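Separin (Saccharomyces cerevisiae, PDB 5U1T) cleaves the MCD1/SCC1 subunit of cohesin as a caspase-like cysteine protease at the onset of anaphase, and is held inactive by securin for most of the cell cycle. Local coordinates at residues 817-822 with 836-841; 580-585 with 609-614. One frame throughout, in Å; residues are numbered along the deposited sequence.

Contact 1. Residues 817-822 with 836-841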
loop_
_atom_site.group_PDB
_atom_site.type_symbol
_atom_site.label_atom_id
_atom_site.label_comp_id
_atom_site.label_asym_id
_atom_site.label_seq_id
_atom_site.Cartn_x
_atom_site.Cartn_y
_atom_site.Cartn_z
ATOM N N LYS A 817 19.238 -5.309 -3.080
ATOM C CA LYS A 817 19.946 -4.687 -1.975
ATOM C C LYS A 817 19.138 -3.560 -1.301
ATOM O O LYS A 817 19.114 -3.456 -0.080
ATOM C CB LYS A 817 21.292 -4.168 -2.456
ATOM C CG LYS A 817 22.335 -5.256 -2.582
ATOM C CD LYS A 817 23.480 -4.827 -3.480
ATOM C CE LYS A 817 24.419 -5.996 -3.771
ATOM N NZ LYS A 817 25.583 -5.584 -4.631
ATOM N N GLU A 818 18.473 -2.725 -2.087
ATOM C CA GLU A 818 17.679 -1.664 -1.501
ATOM C C GLU A 818 16.537 -2.266 -0.707
ATOM O O GLU A 818 16.241 -1.821 0.392
ATOM C CB GLU A 818 17.144 -0.716 -2.573
ATOM C CG GLU A 818 18.165 0.292 -3.068
ATOM C CD GLU A 818 18.607 1.237 -1.964
ATOM O OE1 GLU A 818 17.723 1.902 -1.361
ATOM O OE2 GLU A 818 19.830 1.309 -1.682
ATOM N N LEU A 819 15.903 -3.295 -1.251
ATOM C CA LEU A 819 14.740 -3.886 -0.599
ATOM C C LEU A 819 15.155 -4.551 0.696
ATOM O O LEU A 819 14.510 -4.381 1.731
ATOM C CB LEU A 819 14.054 -4.895 -1.525
ATOM C CG LEU A 819 13.253 -6.035 -0.894
ATOM C CD1 LEU A 819 12.057 -5.494 -0.177
ATOM C CD2 LEU A 819 12.823 -7.001 -1.965
ATOM N N SER A 820 16.239 -5.311 0.627
ATOM C CA SER A 820 16.741 -6.050 1.771
ATOM C C SER A 820 16.962 -5.111 2.959
ATOM O O SER A 820 16.559 -5.399 4.095
ATOM C CB SER A 820 18.034 -6.758 1.394
ATOM O OG SER A 820 18.365 -7.762 2.326
ATOM N N ARG A 821 17.586 -3.976 2.662
ATOM C CA ARG A 821 17.903 -2.942 3.627
ATOM C C ARG A 821 16.655 -2.479 4.376
ATOM O O ARG A 821 16.615 -2.472 5.612
ATOM C CB ARG A 821 18.557 -1.762 2.901
ATOM C CG ARG A 821 19.315 -0.792 3.776
ATOM C CD ARG A 821 19.700 0.444 2.987
ATOM N NE ARG A 821 18.697 1.503 3.107
ATOM C CZ ARG A 821 18.392 2.353 2.130
ATOM N NH1 ARG A 821 19.010 2.250 0.959
ATOM N NH2 ARG A 821 17.469 3.296 2.313
ATOM N N ILE A 822 15.640 -2.098 3.605
ATOM C CA ILE A 822 14.367 -1.649 4.139
ATOM C C ILE A 822 13.709 -2.713 5.038
ATOM O O ILE A 822 13.306 -2.406 6.155
ATOM C CB ILE A 822 13.417 -1.261 2.996
ATOM C CG1 ILE A 822 13.617 0.199 2.605
ATOM C CG2 ILE A 822 11.991 -1.428 3.408
ATOM C CD1 ILE A 822 14.933 0.510 1.925
ATOM N N LEU A 836 11.150 -11.747 2.258
ATOM C CA LEU A 836 12.153 -12.787 2.401
ATOM C C LEU A 836 11.880 -13.968 1.462
ATOM O O LEU A 836 12.821 -14.623 1.010
ATOM C CB LEU A 836 12.226 -13.272 3.847
ATOM C CG LEU A 836 12.934 -12.303 4.799
ATOM C CD1 LEU A 836 12.862 -12.806 6.241
ATOM C CD2 LEU A 836 14.369 -12.085 4.349
ATOM N N HIS A 837 10.604 -14.231 1.179
ATOM C CA HIS A 837 10.219 -15.306 0.279
ATOM C C HIS A 837 10.642 -14.954 -1.122
ATOM O O HIS A 837 11.137 -15.805 -1.850
ATOM C CB HIS A 837 8.712 -15.549 0.325
ATOM C CG HIS A 837 8.191 -16.433 -0.778
ATOM N ND1 HIS A 837 8.375 -17.800 -0.794
ATOM C CD2 HIS A 837 7.450 -16.144 -1.873
ATOM C CE1 HIS A 837 7.780 -18.308 -1.856
ATOM N NE2 HIS A 837 7.206 -17.323 -2.525
ATOM N N PHE A 838 10.445 -13.686 -1.482
ATOM C CA PHE A 838 10.840 -13.169 -2.783
ATOM C C PHE A 838 12.357 -13.154 -2.958
ATOM O O PHE A 838 12.866 -13.635 -3.962
ATOM C CB PHE A 838 10.290 -11.770 -2.983
ATOM C CG PHE A 838 10.618 -11.191 -4.309
ATOM C CD1 PHE A 838 9.810 -11.443 -5.407
ATOM C CD2 PHE A 838 11.744 -10.400 -4.471
ATOM C CE1 PHE A 838 10.110 -10.912 -6.639
ATOM C CE2 PHE A 838 12.058 -9.869 -5.703
ATOM C CZ PHE A 838 11.242 -10.119 -6.788
ATOM N N LEU A 839 13.077 -12.600 -1.989
ATOM C CA LEU A 839 14.518 -12.510 -2.093
ATOM C C LEU A 839 15.120 -13.913 -2.198
ATOM O O LEU A 839 16.110 -14.147 -2.907
ATOM C CB LEU A 839 15.103 -11.749 -0.900
ATOM C CG LEU A 839 14.972 -10.228 -1.013
ATOM C CD1 LEU A 839 15.448 -9.566 0.232
ATOM C CD2 LEU A 839 15.765 -9.702 -2.188
ATOM N N HIS A 840 14.488 -14.857 -1.519
ATOM C CA HIS A 840 14.992 -16.205 -1.535
ATOM C C HIS A 840 14.904 -16.779 -2.949
ATOM O O HIS A 840 15.867 -17.371 -3.432
ATOM C CB HIS A 840 14.236 -17.075 -0.562
ATOM C CG HIS A 840 14.530 -18.525 -0.723
ATOM N ND1 HIS A 840 13.717 -19.373 -1.449
ATOM C CD2 HIS A 840 15.562 -19.279 -0.278
ATOM C CE1 HIS A 840 14.225 -20.591 -1.421
ATOM N NE2 HIS A 840 15.344 -20.560 -0.719
ATOM N N ARG A 841 13.758 -16.605 -3.606
ATOM C CA ARG A 841 13.617 -17.011 -4.999
ATOM C C ARG A 841 14.671 -16.299 -5.853
ATOM O O ARG A 841 15.253 -16.882 -6.766
ATOM C CB ARG A 841 12.213 -16.710 -5.532
ATOM C CG ARG A 841 12.041 -16.911 -7.049
ATOM C CD ARG A 841 10.628 -16.494 -7.511
ATOM N NE ARG A 841 10.474 -16.318 -8.960
ATOM C CZ ARG A 841 10.228 -17.302 -9.832
ATOM N NH1 ARG A 841 10.108 -17.020 -11.127
ATOM N NH2 ARG A 841 10.116 -18.574 -9.426
#

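Contact 2. Residues 580-585 with 609-614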
loop_
_atom_site.group_PDB
_atom_site.type_symbol
_atom_site.label_atom_id
_atom_site.label_comp_id
_atom_site.label_asym_id
_atom_site.label_seq_id
_atom_site.Cartn_x
_atom_site.Cartn_y
_atom_site.Cartn_z
ATOM N N LYS A 580 -9.366 -14.983 16.118
ATOM C CA LYS A 580 -10.234 -15.060 17.303
ATOM C C LYS A 580 -11.299 -13.960 17.307
ATOM O O LYS A 580 -12.487 -14.254 17.400
ATOM C CB LYS A 580 -9.399 -14.967 18.591
ATOM C CG LYS A 580 -9.689 -16.044 19.625
ATOM C CD LYS A 580 -9.999 -15.440 21.022
ATOM C CE LYS A 580 -10.534 -16.536 21.986
ATOM N NZ LYS A 580 -10.915 -16.060 23.381
ATOM N N ILE A 581 -10.873 -12.703 17.170
ATOM C CA ILE A 581 -11.804 -11.588 17.286
ATOM C C ILE A 581 -12.639 -11.329 16.029
ATOM O O ILE A 581 -13.732 -10.793 16.133
ATOM C CB ILE A 581 -11.074 -10.269 17.701
ATOM C CG1 ILE A 581 -10.220 -9.709 16.578
ATOM C CG2 ILE A 581 -10.228 -10.486 18.946
ATOM C CD1 ILE A 581 -9.388 -8.538 16.997
ATOM N N THR A 582 -12.173 -11.715 14.850
ATOM C CA THR A 582 -13.020 -11.594 13.665
ATOM C C THR A 582 -14.181 -12.575 13.778
ATOM O O THR A 582 -15.298 -12.292 13.352
ATOM C CB THR A 582 -12.257 -11.866 12.349
ATOM O OG1 THR A 582 -11.040 -11.113 12.331
ATOM C CG2 THR A 582 -13.100 -11.469 11.150
ATOM N N LYS A 583 -13.923 -13.731 14.368
ATOM C CA LYS A 583 -14.978 -14.711 14.513
ATOM C C LYS A 583 -15.934 -14.287 15.592
ATOM O O LYS A 583 -17.153 -14.388 15.422
ATOM C CB LYS A 583 -14.398 -16.082 14.814
ATOM C CG LYS A 583 -14.348 -16.944 13.578
ATOM C CD LYS A 583 -13.154 -17.861 13.563
ATOM C CE LYS A 583 -12.990 -18.481 12.161
ATOM N NZ LYS A 583 -14.288 -19.070 11.613
ATOM N N LEU A 584 -15.376 -13.802 16.699
ATOM C CA LEU A 584 -16.172 -13.272 17.799
ATOM C C LEU A 584 -17.127 -12.197 17.328
ATOM O O LEU A 584 -18.316 -12.226 17.655
ATOM C CB LEU A 584 -15.271 -12.715 18.892
ATOM C CG LEU A 584 -14.990 -13.778 19.938
ATOM C CD1 LEU A 584 -13.846 -13.371 20.817
ATOM C CD2 LEU A 584 -16.254 -13.982 20.726
ATOM N N TYR A 585 -16.601 -11.268 16.544
ATOM C CA TYR A 585 -17.394 -10.162 16.052
ATOM C C TYR A 585 -18.510 -10.635 15.143
ATOM O O TYR A 585 -19.629 -10.126 15.223
ATOM C CB TYR A 585 -16.515 -9.153 15.321
ATOM C CG TYR A 585 -17.274 -7.976 14.758
ATOM C CD1 TYR A 585 -17.807 -7.008 15.594
ATOM C CD2 TYR A 585 -17.438 -7.826 13.387
ATOM C CE1 TYR A 585 -18.500 -5.936 15.079
ATOM C CE2 TYR A 585 -18.119 -6.761 12.864
ATOM C CZ TYR A 585 -18.653 -5.809 13.715
ATOM O OH TYR A 585 -19.345 -4.739 13.190
ATOM N N LYS A 609 -14.090 -0.979 9.606
ATOM C CA LYS A 609 -13.209 -0.532 8.542
ATOM C C LYS A 609 -11.758 -0.915 8.837
ATOM O O LYS A 609 -11.058 -1.439 7.961
ATOM C CB LYS A 609 -13.337 0.973 8.326
ATOM C CG LYS A 609 -14.600 1.354 7.567
ATOM C CD LYS A 609 -15.275 2.611 8.112
ATOM C CE LYS A 609 -14.325 3.798 8.226
ATOM N NZ LYS A 609 -15.099 5.067 8.250
ATOM N N MET A 610 -11.319 -0.703 10.074
ATOM C CA MET A 610 -9.958 -1.046 10.465
ATOM C C MET A 610 -9.705 -2.574 10.459
ATOM O O MET A 610 -8.563 -3.030 10.349
ATOM C CB MET A 610 -9.657 -0.446 11.837
ATOM C CG MET A 610 -8.199 -0.286 12.189
ATOM S SD MET A 610 -7.039 0.040 10.819
ATOM C CE MET A 610 -7.708 1.488 9.939
ATOM N N LEU A 611 -10.783 -3.352 10.566
ATOM C CA LEU A 611 -10.698 -4.807 10.712
ATOM C C LEU A 611 -10.591 -5.460 9.347
ATOM O O LEU A 611 -9.781 -6.370 9.146
ATOM C CB LEU A 611 -11.924 -5.349 11.466
ATOM C CG LEU A 611 -12.037 -6.863 11.688
ATOM C CD1 LEU A 611 -10.905 -7.368 12.562
ATOM C CD2 LEU A 611 -13.372 -7.218 12.298
ATOM N N LEU A 612 -11.455 -5.005 8.437
ATOM C CA LEU A 612 -11.417 -5.377 7.037
ATOM C C LEU A 612 -10.034 -5.077 6.471
ATOM O O LEU A 612 -9.418 -5.930 5.827
ATOM C CB LEU A 612 -12.481 -4.624 6.246
ATOM C CG LEU A 612 -13.945 -4.985 6.449
ATOM C CD1 LEU A 612 -14.805 -4.119 5.579
ATOM C CD2 LEU A 612 -14.192 -6.435 6.128
ATOM N N CYS A 613 -9.551 -3.868 6.728
ATOM C CA CYS A 613 -8.240 -3.454 6.265
ATOM C C CYS A 613 -7.097 -4.277 6.864
ATOM O O CYS A 613 -6.112 -4.543 6.177
ATOM C CB CYS A 613 -8.030 -1.973 6.559
ATOM S SG CYS A 613 -6.359 -1.343 6.344
ATOM N N TYR A 614 -7.205 -4.705 8.114
ATOM C CA TYR A 614 -6.116 -5.494 8.684
ATOM C C TYR A 614 -6.230 -6.958 8.265
ATOM O O TYR A 614 -5.226 -7.657 8.196
ATOM C CB TYR A 614 -6.087 -5.388 10.201
ATOM C CG TYR A 614 -4.760 -5.679 10.864
ATOM C CD1 TYR A 614 -3.600 -5.027 10.462
ATOM C CD2 TYR A 614 -4.673 -6.571 11.924
ATOM C CE1 TYR A 614 -2.388 -5.259 11.089
ATOM C CE2 TYR A 614 -3.462 -6.809 12.563
ATOM C CZ TYR A 614 -2.322 -6.151 12.131
ATOM O OH TYR A 614 -1.112 -6.375 12.741
#

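Contact 1. Residues 817-822 with 836-841
Leu819 turns CG away from its backbone N (chi1 153°), whereas Leu839 sets its own CG anti to the carbonyl carbon (chi1 -79°), and the two side chains meet tip to tip between their helices. CD2 of Leu819 touches Leu839 at CG, 4.0 Å away, and at the CD2 methyl. The other methyl of Leu839, CD1, reaches Ser820 and lies 4.0 Å from its CB, so the leucine fork spans two consecutive residues. Phe838 adds a looser contact, its CD2 4.4 Å from CD2 of Leu819, which approaches the ring obliquely. The contact between the two segments is van der Waals packing, with no hydrogen bond across it. Replacing Leu839 with alanine would probably cost CD2 of Leu819 its nearer partner and Ser820 the methyl it packs on, opening a gap between the helices. The axes of the two short segments approach to 11.0 Å and their N-to-C directions differ by 149°; with only residues 826-828 linking them, helices 809-825 and 829-845 form an antiparallel helical hairpin. Helix 782-805 packs against it through Phe796, which touches Leu819, and Phe797, which stacks on Phe838, while helix 849-863 receives Leu836 and His840.

Contact 2. Residues 580-585 with 609-614
Leu611 meets both Thr582 and Tyr585, which lie three residues apart on the facing helix, and divides its two methyls between them. CD1 goes to the threonine, 3.8 Å from its OG1, and the two side chains cross obliquely. CD2 goes to the tyrosine, 4.3 Å from CD2 of Tyr585, and comes to the ring at an oblique angle. The torsions of Leu611 account for this division: chi1 of 178°, with CG anti to the backbone N, carries the branch toward the 580-585 segment, and chi2 of 64° then sends CD1 to Thr582 and CD2 to Tyr585. The side chain thereby bridges the nearest CA atoms, those of Thr582 and Leu611, 7.8 Å apart.

The approach of Thr582 OG1 to a methyl is packing and not a polar bond. The hydroxyl is hydrogen-bonded to the carbonyl O of Leu578, one turn earlier in its own helix, which satisfies a buried oxygen beside an apolar neighbour. Tyr585 likewise sends its OH to Glu604 OE1, and its ring meets Phe607 edge-to-face, so partners beyond the leucine also fix the ring.

The tight part is therefore small: three buried residues carry most of the 143 Å² buried between the segments, and no hydrogen bond joins them. Around it the pairing loosens quickly, for Ile581 comes no nearer than 4.7 Å, and Lys580 and Lys583 are exposed and take no part. Helix 557-572 packs beside the contact through Leu566 and Ile562, which touch Ile581 and Tyr585, and Leu627 of helix 621-633 packs on Leu611. Packing of helices near in sequence through a buried leucine is characteristic of an all-helical region, here the helical domain of separase.

Overall arrangement
From the N terminus, the chain first passes through contact 2, where residues 609-614 return to 580-585 and close a mostly helical loop of 23 residues. It then runs on through further helices before contact 1, where 836-841 comes back to 817-822 across a shorter loop of 13 residues. The two loops follow in series, neither enclosing nor crossing the other. The centres of contacts 1 and 2 are about 30 Å apart. Their nearest atoms are about 16 Å apart, so the contacts do not touch. Both join helices to helices: contact 2 ties 578-590 to 602-617, and contact 1 ties 809-825 to 829-845. Both also lie far along the sequence from the active-site Cys1497, assigned by similarity.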